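Local coordinates for trehalose-6-phosphate phosphatase (Cryptococcus neoformans, PDB 5DX9), which belongs to the trehalose-phosphatase family of the HAD clan and holds a magnesium ion and 6-O-phosphono-alpha-D-glucopyranose in its pocket, at residues 21-26 against 58-63; 89-94 against 103-108; 110-115 against 181-186; 204-209 against 269-274. All blocks are in the same frame, centred on the assembly; numbering follows the deposited sequence.

Contact 1 of 4, residues 21-26 against 58-63; sequences RLLLFN and PKNVVY. Unlike the reference sequence in segment 21-26: Asn-26 (reference Asp). With MG (magnesium ion), chain C; G6P (6-O-phosphono-alpha-D-glucopyranose), chain B.
Arg-21 and Asn-60 meet through their side chains at the start of two neighbouring parallel strands, 21-25 and 60-63, which together with helix 45-56 form a beta-alpha-beta unit of the Rossmann-like HAD core. Arg-21 NE donates to a lone pair of Asn-60 OD1 at 2.7 Å, in the plane of the amide, although the guanidinium and amide planes stand 59° apart. A bend at chi3 (-72°) swings the guanidinium over Lys-59, whose CB lies against one of its faces, 3.8 Å from NH2. The charge is answered by Asp-57 in a salt bridge, and Asn-60 ND2 serves Leu-54 O and Tyr-15 OH, so both ends of this buried amide are used. Leu-23 lies on the same face of the sheet and sets CD1 against Asn-60 CG at 3.7 Å.

On the other face, Leu-22 CD1 comes slantwise onto Val-61 CG1 (3.5 Å), whereas Leu-24 runs alongside Tyr-63, CD2 to CB 3.7 Å. Helix 190-200 packs over Leu-24 and Tyr-63, a place suited to the bulk of a leucine and an aromatic ring. Five nearly straight backbone bonds, from Arg-21 N to Phe-25 N, stitch the strands together.

Next along the chain, Asn-26, Asp in the reference sequence, binds magnesium through OD1 at 2.1 Å, while its ND2 donates to O3P of 6-O-phosphono-alpha-D-glucopyranose at 3.0 Å.

Contact 2 of 4, residues 89-94 against 103-108; sequences HGSFVK and NMTEAL
Val-93 and Met-104, the latter modelled as selenomethionine, are pressed together tightly, CG2 of the valine lying 3.3 Å from CE of the other. The flexible Met-104 chain, bent at chi2 (64°) and again at chi3, brings that methyl obliquely onto the compact valine. Ser-91 CB and Thr-105 CG2 are equally close at 3.3 Å; the short serine and the branched threonine leave little room between the two chains here. Phe-92 and Asn-103 form an antiparallel non-hydrogen-bonded pair and run side by side in the same direction. Their ring and amide planes are 54° apart, with Phe-92 CE1 3.3 Å from Asn-103 CG.

One backbone bond joins the segments: Met-104 N donates to Ser-91 O over 2.8 Å, from above the carbonyl plane. Asn-103 and Thr-105 fit an Asx turn, though the position of Asn-103 OD1 is doubtful, and a type I turn follows from Thr-105 to Leu-108. On the other side, Ser-91 and Phe-92 both face Ala-87 in a classic beta bulge. Ser-91 OG is held by Glu-88 O. Gly-90 precedes the bulge with a positive phi (86°), where a CB would press on the carbonyl oxygen of His-89.

Strand 92-94 thus runs between strands 102-103 and 84-87 at the antiparallel margin of the main sheet, while helix 190-200 offers Ile-193 to Val-93 and Arg-196 to Met-104.

Contact 3 of 4, residues 110-115 against 181-186; sequences MSWMSE and LEVRPL. With G6P (6-O-phosphono-alpha-D-glucopyranose), chain B.
Val-183 and Pro-185 of strand 181-185 bring their side chains against Trp-112 and Met-110, in the region leading into helix 112-125. Just before them, Glu-182 leaves from the other face of the strand. Its extended chain (chi1 -168°) carries OE2 to O4 of 6-O-phosphono-alpha-D-glucopyranose, which donates to it at 2.6 Å; His-89 NE2 gives that oxygen a second bond, and Lys-135 pairs with OE1.

Val-183 turns toward the indole and slides past it in the opposite direction, CG1 meeting Trp-112 CZ3 at 3.6 Å. Its carbonyl O is 3.5 Å from Trp-112 CH2. Strand and helix belong to the HAD cap domain, a four-stranded antiparallel sheet with helices 112-125 and 148-166 against it; a broad tryptophan fits such a helix-sheet seam, and Met-113 CG lies over one of its faces.

Arg-184 points away from the helix, and its NH1 donates to Pro-185 O at 3.0 Å, with the oxygen in the guanidinium plane; a weak bond goes to Leu-186 O. Pro-185 lends an apolar ring: CD lies 4.0 Å from Trp-112 CZ2, and CG lies 3.8 Å from SE of Met-110, a selenomethionine curled round by bends at chi2 and chi3.

Contact 4 of 4, residues 204-209 against 269-274; sequences VDLIFC and GVFATT
Ile-207 O accepts from Phe-271 N at 2.6 Å, one of four backbone hydrogen bonds between strands 206-209 and 270-274, which run parallel, 3° apart in direction and 4.7 Å between axes, as neighbours in the Rossmann-like sheet of the HAD fold. Gly-269 O receives Ile-207 N, Phe-271 O receives Cys-209 N, and Cys-209 O receives Thr-273 N, so each strand gives and takes in turn. Gly-269, with no side chain, lets the backbone come close to Asp-205 O at the entry to this pairing. Asp-205 itself turns away, and its carboxylate takes the backbone N-H groups of Asn-19 and Lys-20.

On one face of the sheet, Ile-207 and Val-270 adjoin loosely, while Cys-209, a small residue beside Ala-272, lies under Met-219 and Leu-223 of helix 217-225. The other face is richer in contact. Leu-206, with CG anti to the backbone N (chi1 -178°), sends CD1 obliquely onto the Phe-271 ring, 3.4 Å from CE2, and the same methyl lies 3.3 Å from Gly-269 O. Phe-271 has Ile-207 O at its edge. Phe-208 crosses Phe-271 at about a right angle, CD1 meeting CB of its partner at 3.9 Å. Phe-11 of helix 8-17 packs on both phenylalanines, and Phe-298 sets an edge-to-face ring against Phe-208; large flat groups suit this helix-covered side. Farther along, the Phe-208 ring slants past Thr-273, whose OG1 lies 3.5 Å from CE1.

How the contacts relate
Contacts 1 and 4 lie in the main sheet with one pairing between them, that of strands 21-25 and 206-211; their centres are about 10 Å apart, and Leu-24 N approaches Phe-208 O at 2.7 Å, a probable hydrogen bond. The centre of contact 2 lies about 20 Å from that of contact 1, and Tyr-63 CE1 touches Val-93 CG1 at 4.1 Å. Contact 3 belongs to the cap, its centre about 30 Å from that of contact 1, yet both reach 6-O-phosphono-alpha-D-glucopyranose, Asn-26 at the phosphate and Glu-182 at the sugar. Contact 2 stands between core and cap, His-89 NE2 meeting Glu-182 OE2 at 2.8 Å. Contact 4 stays back from the pocket, the side chain of Cys-209 about 11 Å from the magnesium ion.

Contact 1 of 4, residues 21-26 against 58-63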
# COMPACT_ATOMS: atom_id res chain seq x y z
N ARG A 21 -15.24 -8.91 3.85
CA ARG A 21 -13.81 -8.91 4.14
C ARG A 21 -13.02 -7.92 3.28
O ARG A 21 -13.10 -7.96 2.05
CB ARG A 21 -13.25 -10.32 3.97
CG ARG A 21 -13.97 -11.36 4.83
CD ARG A 21 -13.34 -12.73 4.71
NE ARG A 21 -13.63 -13.34 3.41
CZ ARG A 21 -14.44 -14.38 3.24
NH1 ARG A 21 -15.04 -14.94 4.28
NH2 ARG A 21 -14.65 -14.86 2.02
N LEU A 22 -12.28 -7.04 3.94
CA LEU A 22 -11.39 -6.11 3.25
C LEU A 22 -9.98 -6.69 3.20
O LEU A 22 -9.33 -6.85 4.23
CB LEU A 22 -11.39 -4.75 3.96
CG LEU A 22 -10.79 -3.55 3.22
CD1 LEU A 22 -11.45 -3.37 1.86
CD2 LEU A 22 -10.92 -2.29 4.05
N LEU A 23 -9.52 -7.02 2.00
CA LEU A 23 -8.22 -7.66 1.84
C LEU A 23 -7.25 -6.76 1.07
O LEU A 23 -7.42 -6.52 -0.12
CB LEU A 23 -8.37 -9.00 1.13
CG LEU A 23 -9.35 -10.00 1.76
CD1 LEU A 23 -9.37 -11.32 0.98
CD2 LEU A 23 -9.00 -10.23 3.23
N LEU A 24 -6.23 -6.28 1.77
CA LEU A 24 -5.32 -5.29 1.21
C LEU A 24 -3.89 -5.81 1.10
O LEU A 24 -3.28 -6.16 2.11
CB LEU A 24 -5.36 -4.02 2.06
CG LEU A 24 -6.77 -3.49 2.30
CD1 LEU A 24 -6.78 -2.35 3.31
CD2 LEU A 24 -7.42 -3.07 0.99
N PHE A 25 -3.38 -5.87 -0.12
CA PHE A 25 -2.04 -6.39 -0.37
C PHE A 25 -1.11 -5.38 -1.02
O PHE A 25 -1.40 -4.83 -2.09
CB PHE A 25 -2.11 -7.62 -1.28
CG PHE A 25 -2.89 -8.76 -0.71
CD1 PHE A 25 -2.27 -9.74 0.05
CD2 PHE A 25 -4.25 -8.87 -0.94
CE1 PHE A 25 -2.98 -10.80 0.57
CE2 PHE A 25 -4.98 -9.92 -0.42
CZ PHE A 25 -4.34 -10.89 0.33
N ASN A 26 0.03 -5.13 -0.37
CA ASN A 26 1.15 -4.47 -1.04
C ASN A 26 1.66 -5.43 -2.11
O ASN A 26 1.34 -6.62 -2.07
CB ASN A 26 2.25 -4.11 -0.04
CG ASN A 26 3.44 -3.42 -0.70
OD1 ASN A 26 4.53 -3.97 -0.77
ND2 ASN A 26 3.22 -2.21 -1.18
N PRO A 58 -17.62 -12.76 -3.63
CA PRO A 58 -18.36 -11.51 -3.47
C PRO A 58 -18.25 -10.95 -2.05
O PRO A 58 -18.51 -9.76 -1.84
CB PRO A 58 -19.81 -11.92 -3.77
CG PRO A 58 -19.69 -13.17 -4.59
CD PRO A 58 -18.48 -13.87 -4.05
N LYS A 59 -17.86 -11.79 -1.10
CA LYS A 59 -17.70 -11.37 0.29
C LYS A 59 -16.45 -10.51 0.46
O LYS A 59 -16.31 -9.77 1.43
CB LYS A 59 -17.64 -12.59 1.21
CG LYS A 59 -19.00 -13.22 1.49
CD LYS A 59 -18.87 -14.62 2.09
CE LYS A 59 -19.09 -15.70 1.04
NZ LYS A 59 -19.04 -17.08 1.62
N ASN A 60 -15.53 -10.62 -0.50
CA ASN A 60 -14.25 -9.92 -0.43
C ASN A 60 -14.20 -8.61 -1.21
O ASN A 60 -14.76 -8.51 -2.31
CB ASN A 60 -13.13 -10.84 -0.93
CG ASN A 60 -12.86 -11.99 0.01
OD1 ASN A 60 -13.12 -11.90 1.21
ND2 ASN A 60 -12.34 -13.09 -0.52
N VAL A 61 -13.55 -7.62 -0.63
CA VAL A 61 -13.15 -6.42 -1.37
C VAL A 61 -11.63 -6.38 -1.41
O VAL A 61 -10.98 -6.12 -0.39
CB VAL A 61 -13.69 -5.14 -0.73
CG1 VAL A 61 -12.96 -3.92 -1.30
CG2 VAL A 61 -15.19 -5.03 -0.96
N VAL A 62 -11.06 -6.65 -2.58
CA VAL A 62 -9.63 -6.86 -2.70
C VAL A 62 -8.93 -5.72 -3.44
O VAL A 62 -9.35 -5.33 -4.54
CB VAL A 62 -9.33 -8.18 -3.43
CG1 VAL A 62 -7.86 -8.55 -3.29
CG2 VAL A 62 -10.22 -9.29 -2.88
N TYR A 63 -7.87 -5.21 -2.84
CA TYR A 63 -7.10 -4.11 -3.42
C TYR A 63 -5.61 -4.40 -3.36
O TYR A 63 -5.13 -5.06 -2.44
CB TYR A 63 -7.38 -2.80 -2.68
CG TYR A 63 -8.54 -1.99 -3.22
CD1 TYR A 63 -8.31 -0.84 -3.97
CD2 TYR A 63 -9.85 -2.35 -2.96
CE1 TYR A 63 -9.36 -0.09 -4.46
CE2 TYR A 63 -10.91 -1.60 -3.44
CZ TYR A 63 -10.66 -0.47 -4.19
OH TYR A 63 -11.71 0.28 -4.67
MG MG C . 6.47 -3.23 -1.00
C1 G6P B . 9.47 -0.91 -6.74
C2 G6P B . 9.11 0.08 -7.84
C3 G6P B . 9.30 1.52 -7.39
C4 G6P B . 8.45 1.80 -6.17
C5 G6P B . 8.48 0.71 -5.09
C6 G6P B . 7.13 0.58 -4.37
O1 G6P B . 10.88 -0.94 -6.48
O2 G6P B . 9.90 -0.19 -9.00
O3 G6P B . 8.88 2.42 -8.42
O4 G6P B . 8.93 3.06 -5.68
O5 G6P B . 8.75 -0.62 -5.55
O6 G6P B . 6.51 -0.70 -4.63
P G6P B . 5.46 -1.37 -3.59
O1P G6P B . 4.36 -2.31 -4.31
O2P G6P B . 6.21 -2.22 -2.63
O3P G6P B . 4.74 -0.16 -2.81
O HOH W 1 8.56 -3.18 -0.93
O HOH W 2 5.84 -1.55 -0.00

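Contact 2 of 4, residues 89-94 against 103-108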
# COMPACT_ATOMS: atom_id res chain seq x y z
N HIS A 89 1.52 5.12 -4.38
CA HIS A 89 1.35 5.49 -2.98
C HIS A 89 0.05 6.23 -2.71
O HIS A 89 0.01 7.14 -1.87
CB HIS A 89 2.55 6.33 -2.52
CG HIS A 89 3.85 5.61 -2.64
ND1 HIS A 89 4.31 4.74 -1.68
CD2 HIS A 89 4.79 5.63 -3.61
CE1 HIS A 89 5.49 4.25 -2.05
NE2 HIS A 89 5.80 4.78 -3.22
N GLY A 90 -1.01 5.85 -3.41
CA GLY A 90 -2.32 6.41 -3.15
C GLY A 90 -2.60 7.70 -3.90
O GLY A 90 -3.51 8.45 -3.54
N SER A 91 -1.82 7.96 -4.94
CA SER A 91 -2.06 9.11 -5.80
C SER A 91 -3.04 8.73 -6.91
O SER A 91 -3.60 9.60 -7.59
CB SER A 91 -0.75 9.64 -6.38
OG SER A 91 -0.15 8.67 -7.22
N PHE A 92 -3.24 7.43 -7.09
CA PHE A 92 -4.20 6.92 -8.06
C PHE A 92 -4.96 5.73 -7.49
O PHE A 92 -4.41 4.94 -6.72
CB PHE A 92 -3.51 6.51 -9.36
CG PHE A 92 -2.87 7.66 -10.08
CD1 PHE A 92 -3.65 8.62 -10.69
CD2 PHE A 92 -1.49 7.77 -10.15
CE1 PHE A 92 -3.07 9.68 -11.36
CE2 PHE A 92 -0.90 8.82 -10.82
CZ PHE A 92 -1.69 9.78 -11.43
N VAL A 93 -6.23 5.60 -7.88
CA VAL A 93 -7.09 4.53 -7.39
C VAL A 93 -8.03 4.02 -8.48
O VAL A 93 -8.89 4.75 -8.97
CB VAL A 93 -7.93 5.00 -6.19
CG1 VAL A 93 -8.66 3.82 -5.56
CG2 VAL A 93 -7.06 5.69 -5.16
N LYS A 94 -7.86 2.76 -8.87
CA LYS A 94 -8.78 2.12 -9.80
C LYS A 94 -9.63 1.07 -9.10
O LYS A 94 -9.18 -0.04 -8.85
CB LYS A 94 -8.03 1.47 -10.96
CG LYS A 94 -8.93 0.65 -11.87
CD LYS A 94 -8.16 -0.44 -12.59
CE LYS A 94 -9.10 -1.45 -13.22
NZ LYS A 94 -8.39 -2.60 -13.84
N ASN A 103 -7.43 10.19 -10.33
CA ASN A 103 -6.25 10.96 -9.93
C ASN A 103 -6.49 11.70 -8.62
O ASN A 103 -7.24 12.68 -8.58
CB ASN A 103 -5.84 11.95 -11.02
CG ASN A 103 -4.47 12.58 -10.75
OD1 ASN A 103 -4.01 12.64 -9.61
ND2 ASN A 103 -3.82 13.04 -11.81
N MSE A 104 -5.84 11.23 -7.56
CA MSE A 104 -5.99 11.81 -6.23
C MSE A 104 -5.18 13.09 -6.08
O MSE A 104 -5.22 13.75 -5.04
CB MSE A 104 -5.57 10.79 -5.17
CG MSE A 104 -6.50 10.67 -3.98
SE MSE A 104 -8.27 10.01 -4.47
CE MSE A 104 -7.75 8.83 -5.93
N THR A 105 -4.44 13.45 -7.13
CA THR A 105 -3.46 14.54 -7.04
C THR A 105 -3.84 15.80 -7.82
O THR A 105 -3.10 16.78 -7.80
CB THR A 105 -2.09 14.07 -7.54
OG1 THR A 105 -2.15 13.82 -8.95
CG2 THR A 105 -1.66 12.79 -6.83
N GLU A 106 -4.99 15.77 -8.49
CA GLU A 106 -5.41 16.88 -9.35
C GLU A 106 -5.35 18.24 -8.64
O GLU A 106 -4.96 19.24 -9.24
CB GLU A 106 -6.82 16.64 -9.88
CG GLU A 106 -6.87 15.89 -11.19
CD GLU A 106 -7.47 16.72 -12.31
OE1 GLU A 106 -7.74 17.92 -12.09
OE2 GLU A 106 -7.68 16.18 -13.42
N ALA A 107 -5.73 18.26 -7.37
CA ALA A 107 -5.80 19.50 -6.61
C ALA A 107 -4.48 19.84 -5.92
O ALA A 107 -4.41 20.78 -5.12
CB ALA A 107 -6.92 19.43 -5.58
N LEU A 108 -3.43 19.09 -6.24
CA LEU A 108 -2.14 19.28 -5.58
C LEU A 108 -1.12 19.97 -6.49
O LEU A 108 -1.19 19.86 -7.71
CB LEU A 108 -1.59 17.93 -5.10
CG LEU A 108 -2.49 17.14 -4.16
CD1 LEU A 108 -1.91 15.77 -3.88
CD2 LEU A 108 -2.71 17.91 -2.86

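Contact 3 of 4, residues 110-115 against 181-186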
# COMPACT_ATOMS: atom_id res chain seq x y z
N MSE A 110 2.09 20.11 -8.31
CA MSE A 110 2.99 19.07 -8.82
C MSE A 110 4.19 19.64 -9.56
O MSE A 110 4.88 18.92 -10.29
CB MSE A 110 2.22 18.12 -9.73
CG MSE A 110 1.02 17.45 -9.07
SE MSE A 110 1.52 16.15 -7.70
CE MSE A 110 2.32 14.80 -8.86
N SER A 111 4.45 20.93 -9.37
CA SER A 111 5.53 21.60 -10.10
C SER A 111 6.92 21.11 -9.67
O SER A 111 7.93 21.47 -10.29
CB SER A 111 5.44 23.12 -9.91
OG SER A 111 5.44 23.46 -8.54
N TRP A 112 6.96 20.29 -8.63
CA TRP A 112 8.22 19.79 -8.09
C TRP A 112 8.85 18.68 -8.93
O TRP A 112 10.02 18.34 -8.75
CB TRP A 112 8.01 19.30 -6.65
CG TRP A 112 6.96 18.22 -6.53
CD1 TRP A 112 5.65 18.38 -6.15
CD2 TRP A 112 7.12 16.81 -6.78
NE1 TRP A 112 5.00 17.17 -6.15
CE2 TRP A 112 5.88 16.19 -6.54
CE3 TRP A 112 8.20 16.02 -7.19
CZ2 TRP A 112 5.68 14.82 -6.69
CZ3 TRP A 112 8.00 14.66 -7.34
CH2 TRP A 112 6.75 14.07 -7.09
N MSE A 113 8.07 18.10 -9.84
CA MSE A 113 8.53 16.92 -10.57
C MSE A 113 9.76 17.17 -11.43
O MSE A 113 10.69 16.36 -11.44
CB MSE A 113 7.40 16.36 -11.43
CG MSE A 113 6.19 15.93 -10.62
SE MSE A 113 5.28 14.38 -11.38
CE MSE A 113 6.68 13.05 -11.11
N SER A 114 9.77 18.29 -12.15
CA SER A 114 10.91 18.64 -12.99
C SER A 114 12.17 18.76 -12.16
O SER A 114 13.23 18.25 -12.53
CB SER A 114 10.65 19.95 -13.74
OG SER A 114 9.50 19.85 -14.56
N GLU A 115 12.05 19.45 -11.03
CA GLU A 115 13.18 19.68 -10.13
C GLU A 115 13.76 18.36 -9.63
O GLU A 115 14.98 18.19 -9.60
CB GLU A 115 12.75 20.55 -8.95
CG GLU A 115 12.15 21.89 -9.35
CD GLU A 115 11.55 22.65 -8.18
OE1 GLU A 115 10.94 22.01 -7.29
OE2 GLU A 115 11.69 23.89 -8.14
N LEU A 181 15.58 5.79 -3.92
CA LEU A 181 14.98 7.00 -3.39
C LEU A 181 13.71 7.30 -4.19
O LEU A 181 13.69 7.12 -5.41
CB LEU A 181 15.94 8.19 -3.48
CG LEU A 181 17.07 8.28 -2.46
CD1 LEU A 181 17.80 9.61 -2.63
CD2 LEU A 181 16.53 8.13 -1.04
N GLU A 182 12.67 7.76 -3.51
CA GLU A 182 11.44 8.14 -4.20
C GLU A 182 10.87 9.43 -3.64
O GLU A 182 10.94 9.70 -2.44
CB GLU A 182 10.40 7.02 -4.09
CG GLU A 182 9.21 7.21 -5.01
CD GLU A 182 8.27 6.02 -5.01
OE1 GLU A 182 7.37 5.97 -5.88
OE2 GLU A 182 8.45 5.13 -4.14
N VAL A 183 10.31 10.25 -4.52
CA VAL A 183 9.66 11.48 -4.09
C VAL A 183 8.20 11.40 -4.50
O VAL A 183 7.89 11.09 -5.65
CB VAL A 183 10.31 12.73 -4.70
CG1 VAL A 183 9.62 13.99 -4.17
CG2 VAL A 183 11.79 12.76 -4.40
N ARG A 184 7.31 11.67 -3.55
CA ARG A 184 5.87 11.63 -3.81
C ARG A 184 5.23 12.90 -3.31
O ARG A 184 5.84 13.66 -2.57
CB ARG A 184 5.22 10.43 -3.12
CG ARG A 184 5.19 10.53 -1.60
CD ARG A 184 4.10 9.65 -1.00
NE ARG A 184 4.34 9.37 0.41
CZ ARG A 184 4.04 10.20 1.41
NH1 ARG A 184 3.49 11.39 1.16
NH2 ARG A 184 4.30 9.85 2.66
N PRO A 185 3.98 13.15 -3.73
CA PRO A 185 3.22 14.27 -3.19
C PRO A 185 3.05 14.09 -1.69
O PRO A 185 2.80 12.97 -1.24
CB PRO A 185 1.88 14.19 -3.93
CG PRO A 185 2.16 13.39 -5.15
CD PRO A 185 3.21 12.40 -4.74
N LEU A 186 3.18 15.17 -0.93
CA LEU A 186 3.13 15.10 0.52
C LEU A 186 1.77 14.65 1.03
O LEU A 186 1.68 13.98 2.06
CB LEU A 186 3.48 16.46 1.13
CG LEU A 186 3.34 16.55 2.65
CD1 LEU A 186 4.34 15.63 3.34
CD2 LEU A 186 3.49 17.99 3.13
C1 G6P B . 9.47 -0.91 -6.74
C2 G6P B . 9.11 0.08 -7.84
C3 G6P B . 9.30 1.52 -7.39
C4 G6P B . 8.45 1.80 -6.17
C5 G6P B . 8.48 0.71 -5.09
C6 G6P B . 7.13 0.58 -4.37
O1 G6P B . 10.88 -0.94 -6.48
O2 G6P B . 9.90 -0.19 -9.00
O3 G6P B . 8.88 2.42 -8.42
O4 G6P B . 8.93 3.06 -5.68
O5 G6P B . 8.75 -0.62 -5.55
O6 G6P B . 6.51 -0.70 -4.63
P G6P B . 5.46 -1.37 -3.59
O1P G6P B . 4.36 -2.31 -4.31
O2P G6P B . 6.21 -2.22 -2.63
O3P G6P B . 4.74 -0.16 -2.81

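Contact 4 of 4, residues 204-209 against 269-274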
# COMPACT_ATOMS: atom_id res chain seq x y z
N VAL A 204 -17.49 -3.95 6.77
CA VAL A 204 -16.34 -4.84 6.89
C VAL A 204 -16.15 -5.29 8.34
O VAL A 204 -16.17 -4.48 9.26
CB VAL A 204 -15.05 -4.15 6.40
CG1 VAL A 204 -13.82 -4.95 6.82
CG2 VAL A 204 -15.09 -3.98 4.90
N ASP A 205 -15.98 -6.60 8.53
CA ASP A 205 -15.78 -7.15 9.87
C ASP A 205 -14.49 -7.97 9.95
O ASP A 205 -14.19 -8.56 10.99
CB ASP A 205 -16.98 -8.00 10.29
CG ASP A 205 -17.32 -9.08 9.29
OD1 ASP A 205 -16.82 -9.00 8.14
OD2 ASP A 205 -18.08 -10.01 9.64
N LEU A 206 -13.74 -8.00 8.85
CA LEU A 206 -12.41 -8.59 8.86
C LEU A 206 -11.51 -7.81 7.91
O LEU A 206 -11.81 -7.69 6.72
CB LEU A 206 -12.44 -10.06 8.45
CG LEU A 206 -11.09 -10.78 8.48
CD1 LEU A 206 -10.66 -11.05 9.91
CD2 LEU A 206 -11.13 -12.07 7.68
N ILE A 207 -10.42 -7.28 8.43
CA ILE A 207 -9.46 -6.56 7.60
C ILE A 207 -8.10 -7.25 7.61
O ILE A 207 -7.53 -7.49 8.67
CB ILE A 207 -9.28 -5.10 8.04
CG1 ILE A 207 -10.59 -4.32 7.86
CG2 ILE A 207 -8.17 -4.43 7.25
CD1 ILE A 207 -10.49 -2.86 8.24
N PHE A 208 -7.59 -7.56 6.43
CA PHE A 208 -6.22 -8.03 6.29
C PHE A 208 -5.43 -7.01 5.48
O PHE A 208 -5.90 -6.53 4.44
CB PHE A 208 -6.16 -9.40 5.63
CG PHE A 208 -4.76 -9.92 5.48
CD1 PHE A 208 -4.15 -10.62 6.51
CD2 PHE A 208 -4.04 -9.69 4.31
CE1 PHE A 208 -2.85 -11.09 6.37
CE2 PHE A 208 -2.75 -10.16 4.17
CZ PHE A 208 -2.15 -10.86 5.21
N CYS A 209 -4.23 -6.68 5.96
CA CYS A 209 -3.36 -5.73 5.28
C CYS A 209 -1.91 -6.16 5.45
O CYS A 209 -1.45 -6.36 6.58
CB CYS A 209 -3.57 -4.31 5.83
SG CYS A 209 -2.56 -3.01 5.04
N GLY A 269 -10.66 -7.94 14.72
CA GLY A 269 -10.89 -8.31 13.33
C GLY A 269 -9.85 -7.79 12.36
O GLY A 269 -9.90 -8.10 11.17
N VAL A 270 -8.89 -7.01 12.85
CA VAL A 270 -7.87 -6.42 11.98
C VAL A 270 -6.57 -7.21 12.05
O VAL A 270 -5.98 -7.36 13.12
CB VAL A 270 -7.58 -4.94 12.36
CG1 VAL A 270 -6.47 -4.37 11.47
CG2 VAL A 270 -8.84 -4.10 12.26
N PHE A 271 -6.14 -7.73 10.91
CA PHE A 271 -4.90 -8.49 10.83
C PHE A 271 -3.84 -7.74 10.03
O PHE A 271 -3.61 -8.03 8.85
CB PHE A 271 -5.16 -9.87 10.24
CG PHE A 271 -5.97 -10.77 11.13
CD1 PHE A 271 -5.35 -11.73 11.91
CD2 PHE A 271 -7.34 -10.63 11.21
CE1 PHE A 271 -6.09 -12.56 12.73
CE2 PHE A 271 -8.09 -11.46 12.04
CZ PHE A 271 -7.46 -12.42 12.80
N ALA A 272 -3.20 -6.76 10.67
CA ALA A 272 -2.15 -5.99 10.03
C ALA A 272 -0.83 -6.74 10.08
O ALA A 272 -0.29 -7.00 11.16
CB ALA A 272 -2.01 -4.62 10.69
N THR A 273 -0.32 -7.09 8.91
CA THR A 273 0.84 -7.96 8.81
C THR A 273 1.98 -7.31 8.03
O THR A 273 1.84 -6.95 6.86
CB THR A 273 0.47 -9.30 8.14
OG1 THR A 273 -0.64 -9.89 8.83
CG2 THR A 273 1.64 -10.26 8.18
N THR A 274 3.12 -7.15 8.70
CA THR A 274 4.32 -6.70 8.01
C THR A 274 5.09 -7.90 7.49
O THR A 274 5.00 -8.99 8.05
CB THR A 274 5.24 -5.86 8.93
OG1 THR A 274 6.27 -5.25 8.14
CG2 THR A 274 5.87 -6.73 10.01